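Local coordinates for importin subunit beta-1 (Saccharomyces cerevisiae, PDB 5OWU), which carries proteins into the nucleus as an import receptor, working with importin alpha, which recognises the classical nuclear localization signal of the cargo, at residues K66-S71 and A81-T86; I111-A116 and L159-E164; Q117-I122 and G130-L135; I122-L127 and E164-Q169. One frame throughout, in Å; residues are numbered along the deposited sequence.

Contact 1 of 4, residues K66-S71 and A81-T86; sequences KNELVS and AQRWIT
Arg83 leaves helix 74-87 with its chain extended as far as CD and then turns at chi3 (61°), which brings the guanidinium edge-on to Glu68; Glu68 folds at chi2 (-60°), which swings OE1 back toward its own backbone, and NH2 lies between OE1 and the carbonyl O. The salt bridge from Arg83 NH2 to Glu68 OE1 measures 2.9 Å and is nearly straight (163° at the hydrogen). It uses the anti lone pair of OE1; the carboxylate and guanidinium planes are steeply inclined, and OE1 takes a single bond from NH2. The same NH2 also donates to Glu68 O, at 3.0 Å, in the carbonyl plane. Two waters widen the grip: water 1 accepts from Arg83 NE (2.8 Å) and donates to Glu68 O, while water 2 accepts from Arg83 NH1 (3.0 Å) and donates to Glu68 OE1. All three guanidinium nitrogens are thus engaged, which fixes its rotation. Beside this polar half, Leu69 CD2 packs obliquely on Trp84 CE3 at 3.6 Å, and the indole NE1 donates to Glu126. The contact joins the turn that follows helix 55-67, just past the end of HEAT repeat 2, to helix 74-87. Phe37 of helix 37-48 makes a cation-pi contact with Arg83, and helix 109-126 closes the apolar side, Ile122 against Leu69 and Ile125 against Trp84.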
loop_
_atom_site.group_PDB
_atom_site.type_symbol
_atom_site.label_atom_id
_atom_site.label_comp_id
_atom_site.label_asym_id
_atom_site.label_seq_id
_atom_site.Cartn_x
_atom_site.Cartn_y
_atom_site.Cartn_z
ATOM N N LYS A 66 23.128 13.228 -12.981
ATOM C CA LYS A 66 22.577 11.928 -12.596
ATOM C C LYS A 66 21.116 11.822 -12.988
ATOM O O LYS A 66 20.669 10.785 -13.494
ATOM C CB LYS A 66 22.720 11.698 -11.088
ATOM C CG LYS A 66 21.902 10.507 -10.537
ATOM C CD LYS A 66 21.766 10.573 -9.043
ATOM C CE LYS A 66 20.659 11.535 -8.636
ATOM N NZ LYS A 66 19.355 10.834 -8.426
ATOM N N ASN A 67 20.351 12.877 -12.736
ATOM C CA ASN A 67 18.936 12.873 -13.069
ATOM C C ASN A 67 18.684 12.953 -14.566
ATOM O O ASN A 67 17.538 12.775 -14.982
ATOM C CB ASN A 67 18.233 14.026 -12.359
ATOM C CG ASN A 67 18.058 13.769 -10.872
ATOM O OD1 ASN A 67 17.992 12.615 -10.429
ATOM N ND2 ASN A 67 17.981 14.840 -10.096
ATOM N N GLU A 68 19.707 13.215 -15.379
ATOM C CA GLU A 68 19.573 13.050 -16.825
ATOM C C GLU A 68 20.051 11.682 -17.313
ATOM O O GLU A 68 20.123 11.455 -18.526
ATOM C CB GLU A 68 20.344 14.152 -17.557
ATOM C CG GLU A 68 19.832 15.559 -17.283
ATOM C CD GLU A 68 18.386 15.751 -17.703
ATOM O OE1 GLU A 68 17.983 15.163 -18.724
ATOM O OE2 GLU A 68 17.649 16.477 -17.005
ATOM N N LEU A 69 20.378 10.773 -16.403
ATOM C CA LEU A 69 20.926 9.473 -16.761
ATOM C C LEU A 69 20.093 8.303 -16.264
ATOM O O LEU A 69 20.092 7.248 -16.903
ATOM C CB LEU A 69 22.359 9.336 -16.216
ATOM C CG LEU A 69 23.416 10.227 -16.868
ATOM C CD1 LEU A 69 24.751 10.099 -16.150
ATOM C CD2 LEU A 69 23.574 9.897 -18.341
ATOM N N VAL A 70 19.375 8.463 -15.156
ATOM C CA VAL A 70 18.486 7.431 -14.646
ATOM C C VAL A 70 17.164 8.082 -14.283
ATOM O O VAL A 70 17.086 9.280 -14.009
ATOM C CB VAL A 70 19.074 6.690 -13.426
ATOM C CG1 VAL A 70 20.253 5.830 -13.850
ATOM C CG2 VAL A 70 19.486 7.689 -12.342
ATOM N N SER A 71 16.113 7.266 -14.296
ATOM C CA SER A 71 14.769 7.721 -13.978
ATOM C C SER A 71 14.010 6.567 -13.346
ATOM O O SER A 71 14.407 5.404 -13.453
ATOM C CB SER A 71 14.036 8.221 -15.227
ATOM O OG SER A 71 12.693 8.558 -14.934
ATOM N N ALA A 81 19.442 6.087 -21.390
ATOM C CA ALA A 81 20.516 5.153 -21.703
ATOM C C ALA A 81 20.987 5.343 -23.138
ATOM O O ALA A 81 22.191 5.464 -23.403
ATOM C CB ALA A 81 20.054 3.712 -21.470
ATOM N N GLN A 82 20.046 5.375 -24.085
ATOM C CA GLN A 82 20.443 5.530 -25.480
ATOM C C GLN A 82 21.090 6.888 -25.741
ATOM O O GLN A 82 22.005 6.990 -26.572
ATOM C CB GLN A 82 19.240 5.329 -26.399
ATOM C CG GLN A 82 19.590 5.513 -27.878
ATOM C CD GLN A 82 18.468 5.115 -28.812
ATOM O OE1 GLN A 82 17.624 4.285 -28.476
ATOM N NE2 GLN A 82 18.453 5.713 -29.998
ATOM N N ARG A 83 20.634 7.941 -25.057
ATOM C CA ARG A 83 21.267 9.247 -25.230
ATOM C C ARG A 83 22.708 9.235 -24.727
ATOM O O ARG A 83 23.601 9.783 -25.379
ATOM C CB ARG A 83 20.466 10.339 -24.520
ATOM C CG ARG A 83 21.154 11.702 -24.599
ATOM C CD ARG A 83 20.303 12.824 -24.065
ATOM N NE ARG A 83 19.963 12.646 -22.659
ATOM C CZ ARG A 83 19.317 13.557 -21.939
ATOM N NH1 ARG A 83 18.966 14.703 -22.497
ATOM N NH2 ARG A 83 19.031 13.331 -20.663
ATOM N N TRP A 84 22.956 8.643 -23.560
ATOM C CA TRP A 84 24.333 8.491 -23.097
ATOM C C TRP A 84 25.163 7.708 -24.106
ATOM O O TRP A 84 26.285 8.102 -24.454
ATOM C CB TRP A 84 24.358 7.790 -21.737
ATOM C CG TRP A 84 25.740 7.437 -21.276
ATOM C CD1 TRP A 84 26.353 6.228 -21.391
ATOM C CD2 TRP A 84 26.686 8.305 -20.640
ATOM N NE1 TRP A 84 27.616 6.282 -20.859
ATOM C CE2 TRP A 84 27.847 7.545 -20.391
ATOM C CE3 TRP A 84 26.662 9.647 -20.250
ATOM C CZ2 TRP A 84 28.973 8.080 -19.766
ATOM C CZ3 TRP A 84 27.781 10.179 -19.635
ATOM C CH2 TRP A 84 28.921 9.398 -19.398
ATOM N N ILE A 85 24.616 6.601 -24.601
ATOM C CA ILE A 85 25.392 5.711 -25.456
ATOM C C ILE A 85 25.746 6.385 -26.778
ATOM O O ILE A 85 26.886 6.278 -27.250
ATOM C CB ILE A 85 24.626 4.392 -25.666
ATOM C CG1 ILE A 85 24.618 3.606 -24.348
ATOM C CG2 ILE A 85 25.245 3.574 -26.800
ATOM C CD1 ILE A 85 23.662 2.454 -24.316
ATOM N N THR A 86 24.791 7.085 -27.400
ATOM C CA THR A 86 25.003 7.616 -28.746
ATOM C C THR A 86 25.419 9.085 -28.792
ATOM O O THR A 86 26.152 9.471 -29.701
ATOM C CB THR A 86 23.741 7.448 -29.605
ATOM O OG1 THR A 86 22.663 8.212 -29.058
ATOM C CG2 THR A 86 23.336 5.987 -29.687
HETATM O O HOH W 1 21.074 10.605 -21.032
HETATM O O HOH W 2 17.744 17.135 -21.186
#

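Contact 2 of 4, residues I111-A116 and L159-E164; sequences IANAAA and LGYMCE
Tyr161 reaches from helix 149-165 to helix 109-126, its ring edge along Ala116 and its hydroxyl at Asn113. These are the second helices of HEAT repeats 4 and 3, stacked side by side as successive repeats are in the importin beta superhelix. Tyr161 contributes the largest buried surface of the contact, with Asn113 and Ala116 supplying equal shares from the other helix. Its CB is directed at helix 109-126, and with CG anti to the carbonyl carbon (chi1 -76°) the ring spans to that helix. Near its base, Ala116 CB lies 4.0 Å from Tyr161 CD2, close to the ring plane. Asn113 sets out along the flank of its helix, and CG anti to the backbone N (chi1 -167°) brings the amide round to the phenol end, where the two side chains meet at about a right angle. Further along helix 109-126, Gln117 also touches the ring, and Ala120 the base of the side chain at CB. A phenylalanine in place of Tyr161 would probably keep the packing on Ala116 but leave the amide oxygen of Asn113 without its donor and the amide freer to turn. The bond itself is well formed: Tyr161 OH gives its proton to Asn113 OD1 at 2.8 Å, in the carbonyl plane and on a lone pair, the angle at the oxygen being 118°, and OD1 also lies 3.3 Å from Tyr161 CE2, at the ring edge.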
loop_
_atom_site.group_PDB
_atom_site.type_symbol
_atom_site.label_atom_id
_atom_site.label_comp_id
_atom_site.label_asym_id
_atom_site.label_seq_id
_atom_site.Cartn_x
_atom_site.Cartn_y
_atom_site.Cartn_z
ATOM N N ILE A 111 30.619 15.674 -1.547
ATOM C CA ILE A 111 31.147 15.472 -2.893
ATOM C C ILE A 111 31.189 13.987 -3.206
ATOM O O ILE A 111 30.765 13.543 -4.281
ATOM C CB ILE A 111 32.546 16.107 -3.021
ATOM C CG1 ILE A 111 32.476 17.631 -2.879
ATOM C CG2 ILE A 111 33.216 15.710 -4.349
ATOM C CD1 ILE A 111 31.701 18.337 -3.978
ATOM N N ALA A 112 31.695 13.197 -2.252
ATOM C CA ALA A 112 31.813 11.756 -2.439
ATOM C C ALA A 112 30.453 11.105 -2.666
ATOM O O ALA A 112 30.313 10.223 -3.518
ATOM C CB ALA A 112 32.506 11.143 -1.222
ATOM N N ASN A 113 29.442 11.518 -1.902
ATOM C CA ASN A 113 28.096 10.974 -2.071
ATOM C C ASN A 113 27.521 11.325 -3.444
ATOM O O ASN A 113 27.003 10.452 -4.163
ATOM C CB ASN A 113 27.187 11.503 -0.957
ATOM C CG ASN A 113 25.868 10.751 -0.869
ATOM O OD1 ASN A 113 25.836 9.526 -0.918
ATOM N ND2 ASN A 113 24.776 11.485 -0.740
ATOM N N ALA A 114 27.588 12.606 -3.827
ATOM C CA ALA A 114 27.088 12.982 -5.152
ATOM C C ALA A 114 27.803 12.197 -6.244
ATOM O O ALA A 114 27.172 11.677 -7.181
ATOM C CB ALA A 114 27.266 14.482 -5.369
ATOM N N ALA A 115 29.125 12.083 -6.128
ATOM C CA ALA A 115 29.901 11.339 -7.108
ATOM C C ALA A 115 29.482 9.875 -7.139
ATOM O O ALA A 115 29.410 9.266 -8.212
ATOM C CB ALA A 115 31.387 11.472 -6.787
ATOM N N ALA A 116 29.197 9.294 -5.973
ATOM C CA ALA A 116 28.771 7.902 -5.918
ATOM C C ALA A 116 27.451 7.706 -6.649
ATOM O O ALA A 116 27.264 6.708 -7.354
ATOM C CB ALA A 116 28.647 7.445 -4.463
ATOM N N LEU A 159 28.313 1.319 -4.787
ATOM C CA LEU A 159 27.771 -0.003 -5.098
ATOM C C LEU A 159 26.311 -0.117 -4.657
ATOM O O LEU A 159 25.461 -0.647 -5.394
ATOM C CB LEU A 159 28.638 -1.077 -4.441
ATOM C CG LEU A 159 30.046 -1.169 -5.049
ATOM C CD1 LEU A 159 31.003 -1.821 -4.086
ATOM C CD2 LEU A 159 30.007 -1.936 -6.364
ATOM N N GLY A 160 25.997 0.406 -3.472
ATOM C CA GLY A 160 24.608 0.443 -3.043
ATOM C C GLY A 160 23.720 1.171 -4.033
ATOM O O GLY A 160 22.687 0.651 -4.455
ATOM N N TYR A 161 24.118 2.388 -4.420
ATOM C CA TYR A 161 23.323 3.181 -5.356
ATOM C C TYR A 161 23.172 2.467 -6.684
ATOM O O TYR A 161 22.117 2.522 -7.315
ATOM C CB TYR A 161 23.978 4.544 -5.572
ATOM C CG TYR A 161 23.805 5.523 -4.435
ATOM C CD1 TYR A 161 22.541 5.858 -3.960
ATOM C CD2 TYR A 161 24.904 6.149 -3.863
ATOM C CE1 TYR A 161 22.383 6.768 -2.931
ATOM C CE2 TYR A 161 24.754 7.061 -2.836
ATOM C CZ TYR A 161 23.494 7.368 -2.377
ATOM O OH TYR A 161 23.356 8.268 -1.350
ATOM N N MET A 162 24.235 1.822 -7.140
ATOM C CA MET A 162 24.183 1.005 -8.346
ATOM C C MET A 162 23.046 -0.003 -8.282
ATOM O O MET A 162 22.248 -0.135 -9.220
ATOM C CB MET A 162 25.514 0.280 -8.479
ATOM C CG MET A 162 26.041 0.101 -9.848
ATOM S SD MET A 162 27.675 -0.642 -9.650
ATOM C CE MET A 162 28.618 0.705 -8.961
ATOM N N CYS A 163 22.979 -0.754 -7.186
ATOM C CA CYS A 163 21.965 -1.801 -7.092
ATOM C C CYS A 163 20.575 -1.212 -6.891
ATOM O O CYS A 163 19.608 -1.655 -7.520
ATOM C CB CYS A 163 22.340 -2.755 -5.962
ATOM S SG CYS A 163 23.888 -3.597 -6.323
ATOM N N GLU A 164 20.461 -0.188 -6.050
ATOM C CA GLU A 164 19.167 0.437 -5.800
ATOM C C GLU A 164 18.610 1.113 -7.053
ATOM O O GLU A 164 17.401 1.069 -7.302
ATOM C CB GLU A 164 19.312 1.441 -4.656
ATOM C CG GLU A 164 18.051 2.201 -4.309
ATOM C CD GLU A 164 18.285 3.217 -3.212
ATOM O OE1 GLU A 164 19.412 3.756 -3.132
ATOM O OE2 GLU A 164 17.346 3.471 -2.428
#

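Contact 3 of 4, residues Q117-I122 and G130-L135; sequences QLIAAI and GAWPEL
Trp132 drives its indole from the loop before helix 133-142 into the side of helix 109-126, six-membered ring first, between Ile119 and Ile122. At its base, CB rests against the side chain of Glu126. At CG, chi2 of -2° holds CD1 on the side of CA and throws the benzene part outward; CD1 itself has Glu134 OE1 at its edge, in the ring plane. Over one face lies Leu135 CB, 3.6 Å above the plane and displaced toward the rim. Further out, CE3 comes within 3.8 Å of Ile122 CG2, and the following atom, CZ3, meets the same methyl at 3.6 Å. The backbone ahead of this tryptophan is a Schellman motif that ends helix 109-126: Gly130, with positive phi, is its C-prime residue, with Ala131 N bonded to Glu126 O and Gly130 N to Leu127 O. The turn carries the chain from HEAT repeat 3 toward HEAT repeat 4 and lets Trp132 fold back on the helix just left. CZ3 also has Ile119 O at its edge, 3.7 Å away and near the ring plane. At the tip, CH2 abuts Ile119 CG2 at 3.7 Å and Ile119 CG1 at 4.2 Å. That CG2 methyl, anti to the backbone N, reaches Leu135 CD1 as well, at 4.1 Å. Lys97 of helix 90-104 adds a cation-pi contact to the indole.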
loop_
_atom_site.group_PDB
_atom_site.type_symbol
_atom_site.label_atom_id
_atom_site.label_comp_id
_atom_site.label_asym_id
_atom_site.label_seq_id
_atom_site.Cartn_x
_atom_site.Cartn_y
_atom_site.Cartn_z
ATOM N N GLN A 117 26.517 8.645 -6.486
ATOM C CA GLN A 117 25.250 8.540 -7.206
ATOM C C GLN A 117 25.452 8.670 -8.717
ATOM O O GLN A 117 24.802 7.960 -9.502
ATOM C CB GLN A 117 24.277 9.598 -6.699
ATOM C CG GLN A 117 23.913 9.461 -5.237
ATOM C CD GLN A 117 22.780 10.385 -4.833
ATOM O OE1 GLN A 117 21.687 10.330 -5.394
ATOM N NE2 GLN A 117 23.037 11.236 -3.851
ATOM N N LEU A 118 26.350 9.565 -9.142
ATOM C CA LEU A 118 26.623 9.729 -10.571
ATOM C C LEU A 118 27.272 8.481 -11.157
ATOM O O LEU A 118 26.867 7.989 -12.224
ATOM C CB LEU A 118 27.519 10.955 -10.790
ATOM C CG LEU A 118 27.972 11.240 -12.228
ATOM C CD1 LEU A 118 26.776 11.494 -13.100
ATOM C CD2 LEU A 118 28.912 12.418 -12.272
ATOM N N ILE A 119 28.299 7.966 -10.474
ATOM C CA ILE A 119 28.930 6.718 -10.886
ATOM C C ILE A 119 27.886 5.621 -10.998
ATOM O O ILE A 119 27.870 4.859 -11.970
ATOM C CB ILE A 119 30.050 6.334 -9.901
ATOM C CG1 ILE A 119 31.232 7.293 -10.055
ATOM C CG2 ILE A 119 30.496 4.888 -10.116
ATOM C CD1 ILE A 119 32.220 7.234 -8.912
ATOM N N ALA A 120 26.988 5.533 -10.014
ATOM C CA ALA A 120 25.949 4.510 -10.047
ATOM C C ALA A 120 25.090 4.634 -11.299
ATOM O O ALA A 120 24.757 3.625 -11.929
ATOM C CB ALA A 120 25.076 4.597 -8.795
ATOM N N ALA A 121 24.704 5.860 -11.667
ATOM C CA ALA A 121 23.855 6.047 -12.848
ATOM C C ALA A 121 24.569 5.608 -14.128
ATOM O O ALA A 121 24.004 4.887 -14.973
ATOM C CB ALA A 121 23.436 7.514 -12.953
ATOM N N ILE A 122 25.821 6.037 -14.289
ATOM C CA ILE A 122 26.569 5.657 -15.482
ATOM C C ILE A 122 26.745 4.145 -15.525
ATOM O O ILE A 122 26.533 3.510 -16.562
ATOM C CB ILE A 122 27.921 6.391 -15.525
ATOM C CG1 ILE A 122 27.702 7.902 -15.672
ATOM C CG2 ILE A 122 28.783 5.872 -16.681
ATOM C CD1 ILE A 122 28.925 8.728 -15.323
ATOM N N GLY A 130 28.237 -4.527 -21.119
ATOM C CA GLY A 130 29.616 -4.990 -21.066
ATOM C C GLY A 130 30.666 -3.905 -21.171
ATOM O O GLY A 130 31.780 -4.176 -21.635
ATOM N N ALA A 131 30.351 -2.682 -20.750
ATOM C CA ALA A 131 31.285 -1.568 -20.809
ATOM C C ALA A 131 31.765 -1.213 -19.398
ATOM O O ALA A 131 31.448 -1.897 -18.424
ATOM C CB ALA A 131 30.633 -0.378 -21.511
ATOM N N TRP A 132 32.532 -0.120 -19.300
ATOM C CA TRP A 132 33.224 0.325 -18.093
ATOM C C TRP A 132 33.819 -0.865 -17.338
ATOM O O TRP A 132 33.576 -1.021 -16.138
ATOM C CB TRP A 132 32.279 1.132 -17.186
ATOM C CG TRP A 132 32.994 2.155 -16.310
ATOM C CD1 TRP A 132 34.344 2.373 -16.234
ATOM C CD2 TRP A 132 32.391 3.101 -15.403
ATOM N NE1 TRP A 132 34.616 3.381 -15.341
ATOM C CE2 TRP A 132 33.437 3.845 -14.819
ATOM C CE3 TRP A 132 31.072 3.389 -15.034
ATOM C CZ2 TRP A 132 33.206 4.857 -13.891
ATOM C CZ3 TRP A 132 30.844 4.389 -14.109
ATOM C CH2 TRP A 132 31.906 5.114 -13.549
ATOM N N PRO A 133 34.618 -1.716 -17.993
ATOM C CA PRO A 133 35.178 -2.878 -17.283
ATOM C C PRO A 133 36.160 -2.501 -16.191
ATOM O O PRO A 133 36.434 -3.324 -15.313
ATOM C CB PRO A 133 35.870 -3.672 -18.398
ATOM C CG PRO A 133 36.257 -2.635 -19.398
ATOM C CD PRO A 133 35.128 -1.623 -19.374
ATOM N N GLU A 134 36.705 -1.289 -16.222
ATOM C CA GLU A 134 37.622 -0.855 -15.179
ATOM C C GLU A 134 36.922 -0.639 -13.843
ATOM O O GLU A 134 37.576 -0.721 -12.795
ATOM C CB GLU A 134 38.316 0.439 -15.608
ATOM C CG GLU A 134 39.020 0.345 -16.959
ATOM C CD GLU A 134 38.181 0.852 -18.128
ATOM O OE1 GLU A 134 36.932 0.871 -18.040
ATOM O OE2 GLU A 134 38.787 1.235 -19.148
ATOM N N LEU A 135 35.613 -0.372 -13.857
ATOM C CA LEU A 135 34.943 0.090 -12.648
ATOM C C LEU A 135 34.982 -0.962 -11.551
ATOM O O LEU A 135 35.307 -0.656 -10.402
ATOM C CB LEU A 135 33.493 0.479 -12.942
ATOM C CG LEU A 135 32.709 0.906 -11.689
ATOM C CD1 LEU A 135 33.338 2.106 -11.029
ATOM C CD2 LEU A 135 31.259 1.206 -12.019
#

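Contact 4 of 4, residues I122-L127 and E164-Q169; sequences IADIEL and ESADPQ
Ser165 and Ala166 stand opposite the carboxylate of Asp124, where helix 149-165 runs out beside the C-terminal part of helix 109-126, the second helices of HEAT repeats 4 and 3. Ser165, in the last turn, points its CB at Asp124; the approach of that carbon to Asp124 OD2 is too short to be real, so the exact place of the carboxylate is doubtful here. Ala166 follows as the first residue to leave helical geometry, and its CA comes within 6.1 Å of the Asp124 CA. Its N lies 3.3 Å from Asp124 OD2, but the angle is too poor for a hydrogen bond. Beyond it the chain, poorly ordered from Asp167 to Gln169, moves away from helix 109-126. The aspartate turns to this helix end with CG anti to the carbonyl carbon (chi1 -80°). Met162 O lies near OD1 in the model, and this too is uncertain. Replacing Asp124 by alanine takes the carboxylate from in front of Ser165 and Ala166, and is likely to leave a gap there between the helix ends. The other oxygen, Asp124 OD1, stands 4.1 Å from the methyl Ala166 CB.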
loop_
_atom_site.group_PDB
_atom_site.type_symbol
_atom_site.label_atom_id
_atom_site.label_comp_id
_atom_site.label_asym_id
_atom_site.label_seq_id
_atom_site.Cartn_x
_atom_site.Cartn_y
_atom_site.Cartn_z
ATOM N N ILE A 122 25.821 6.037 -14.289
ATOM C CA ILE A 122 26.569 5.657 -15.482
ATOM C C ILE A 122 26.745 4.145 -15.525
ATOM O O ILE A 122 26.533 3.510 -16.562
ATOM C CB ILE A 122 27.921 6.391 -15.525
ATOM C CG1 ILE A 122 27.702 7.902 -15.672
ATOM C CG2 ILE A 122 28.783 5.872 -16.681
ATOM C CD1 ILE A 122 28.925 8.728 -15.323
ATOM N N ALA A 123 27.132 3.547 -14.395
ATOM C CA ALA A 123 27.307 2.099 -14.329
ATOM C C ALA A 123 26.021 1.377 -14.688
ATOM O O ALA A 123 26.047 0.369 -15.398
ATOM C CB ALA A 123 27.768 1.681 -12.929
ATOM N N ASP A 124 24.887 1.867 -14.186
ATOM C CA ASP A 124 23.615 1.244 -14.511
ATOM C C ASP A 124 23.358 1.272 -16.006
ATOM O O ASP A 124 22.668 0.391 -16.528
ATOM C CB ASP A 124 22.477 1.936 -13.766
ATOM C CG ASP A 124 22.369 1.481 -12.316
ATOM O OD1 ASP A 124 22.998 0.470 -11.960
ATOM O OD2 ASP A 124 21.655 2.132 -11.533
ATOM N N ILE A 125 23.899 2.264 -16.715
ATOM C CA ILE A 125 23.777 2.233 -18.171
ATOM C C ILE A 125 24.790 1.276 -18.794
ATOM O O ILE A 125 24.445 0.465 -19.656
ATOM C CB ILE A 125 23.925 3.645 -18.752
ATOM C CG1 ILE A 125 22.727 4.499 -18.350
ATOM C CG2 ILE A 125 24.034 3.580 -20.285
ATOM C CD1 ILE A 125 22.993 5.988 -18.431
ATOM N N GLU A 126 26.055 1.358 -18.389
ATOM C CA GLU A 126 27.126 0.728 -19.152
ATOM C C GLU A 126 27.366 -0.741 -18.798
ATOM O O GLU A 126 27.615 -1.551 -19.695
ATOM C CB GLU A 126 28.420 1.516 -18.969
ATOM C CG GLU A 126 28.342 2.945 -19.545
ATOM C CD GLU A 126 29.701 3.501 -19.922
ATOM O OE1 GLU A 126 30.728 2.904 -19.530
ATOM O OE2 GLU A 126 29.744 4.540 -20.615
ATOM N N LEU A 127 27.323 -1.109 -17.520
ATOM C CA LEU A 127 27.642 -2.487 -17.151
ATOM C C LEU A 127 26.755 -3.498 -17.862
ATOM O O LEU A 127 27.287 -4.514 -18.343
ATOM C CB LEU A 127 27.557 -2.666 -15.627
ATOM C CG LEU A 127 28.589 -1.915 -14.779
ATOM C CD1 LEU A 127 28.350 -2.176 -13.302
ATOM C CD2 LEU A 127 30.005 -2.298 -15.149
ATOM N N GLU A 164 20.461 -0.188 -6.050
ATOM C CA GLU A 164 19.167 0.437 -5.800
ATOM C C GLU A 164 18.610 1.113 -7.053
ATOM O O GLU A 164 17.401 1.069 -7.302
ATOM C CB GLU A 164 19.312 1.441 -4.656
ATOM C CG GLU A 164 18.051 2.201 -4.309
ATOM C CD GLU A 164 18.285 3.217 -3.212
ATOM O OE1 GLU A 164 19.412 3.756 -3.132
ATOM O OE2 GLU A 164 17.346 3.471 -2.428
ATOM N N SER A 165 19.474 1.737 -7.857
ATOM C CA SER A 165 19.025 2.507 -9.017
ATOM C C SER A 165 18.594 1.615 -10.174
ATOM O O SER A 165 17.750 2.022 -10.978
ATOM C CB SER A 165 20.132 3.451 -9.492
ATOM O OG SER A 165 20.188 4.632 -8.713
ATOM N N ALA A 166 19.169 0.423 -10.293
ATOM C CA ALA A 166 18.703 -0.534 -11.285
ATOM C C ALA A 166 17.285 -0.990 -10.956
ATOM O O ALA A 166 16.876 -1.034 -9.792
ATOM C CB ALA A 166 19.638 -1.740 -11.338
ATOM N N ASP A 167 16.536 -1.339 -11.996
ATOM C CA ASP A 167 15.160 -1.773 -11.799
ATOM C C ASP A 167 15.131 -3.050 -10.958
ATOM O O ASP A 167 15.925 -3.968 -11.199
ATOM C CB ASP A 167 14.481 -2.016 -13.149
ATOM C CG ASP A 167 13.084 -2.595 -13.010
ATOM O OD1 ASP A 167 12.126 -1.815 -12.835
ATOM O OD2 ASP A 167 12.942 -3.834 -13.080
ATOM N N PRO A 168 14.235 -3.149 -9.969
ATOM C CA PRO A 168 14.195 -4.376 -9.155
ATOM C C PRO A 168 13.923 -5.619 -9.975
ATOM O O PRO A 168 14.444 -6.695 -9.660
ATOM C CB PRO A 168 13.059 -4.096 -8.160
ATOM C CG PRO A 168 12.180 -3.126 -8.871
ATOM C CD PRO A 168 13.120 -2.243 -9.635
ATOM N N GLN A 169 13.119 -5.495 -11.025
ATOM C CA GLN A 169 12.747 -6.622 -11.875
ATOM C C GLN A 169 13.586 -6.583 -13.151
ATOM O O GLN A 169 13.094 -6.374 -14.261
ATOM C CB GLN A 169 11.250 -6.570 -12.170
ATOM C CG GLN A 169 10.713 -7.672 -13.068
ATOM C CD GLN A 169 9.264 -7.433 -13.446
ATOM O OE1 GLN A 169 8.656 -6.448 -13.026
ATOM N NE2 GLN A 169 8.704 -8.331 -14.246
#

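How the contacts relate
Helix 109-126 ties the four sites together: contacts 2, 3 and 4 use successive parts of it, and contact 1 packs against it through Leu69 and Trp84. Contact 3 is the buried one, held by apolar side chains, with no hydrogen bond across, and with Ile122 shared with the segment of contact 4. The other three are partly buried and carry the polar chemistry: a water-extended salt bridge in contact 1, a single neutral hydrogen bond in contact 2, and in contact 4 a carboxylate at a helix end that makes no hydrogen bond across. Contacts 2 and 4 hold the same helix pair at different levels, and Glu126 joins contact 1 to contact 4 through the Trp84 indole nitrogen.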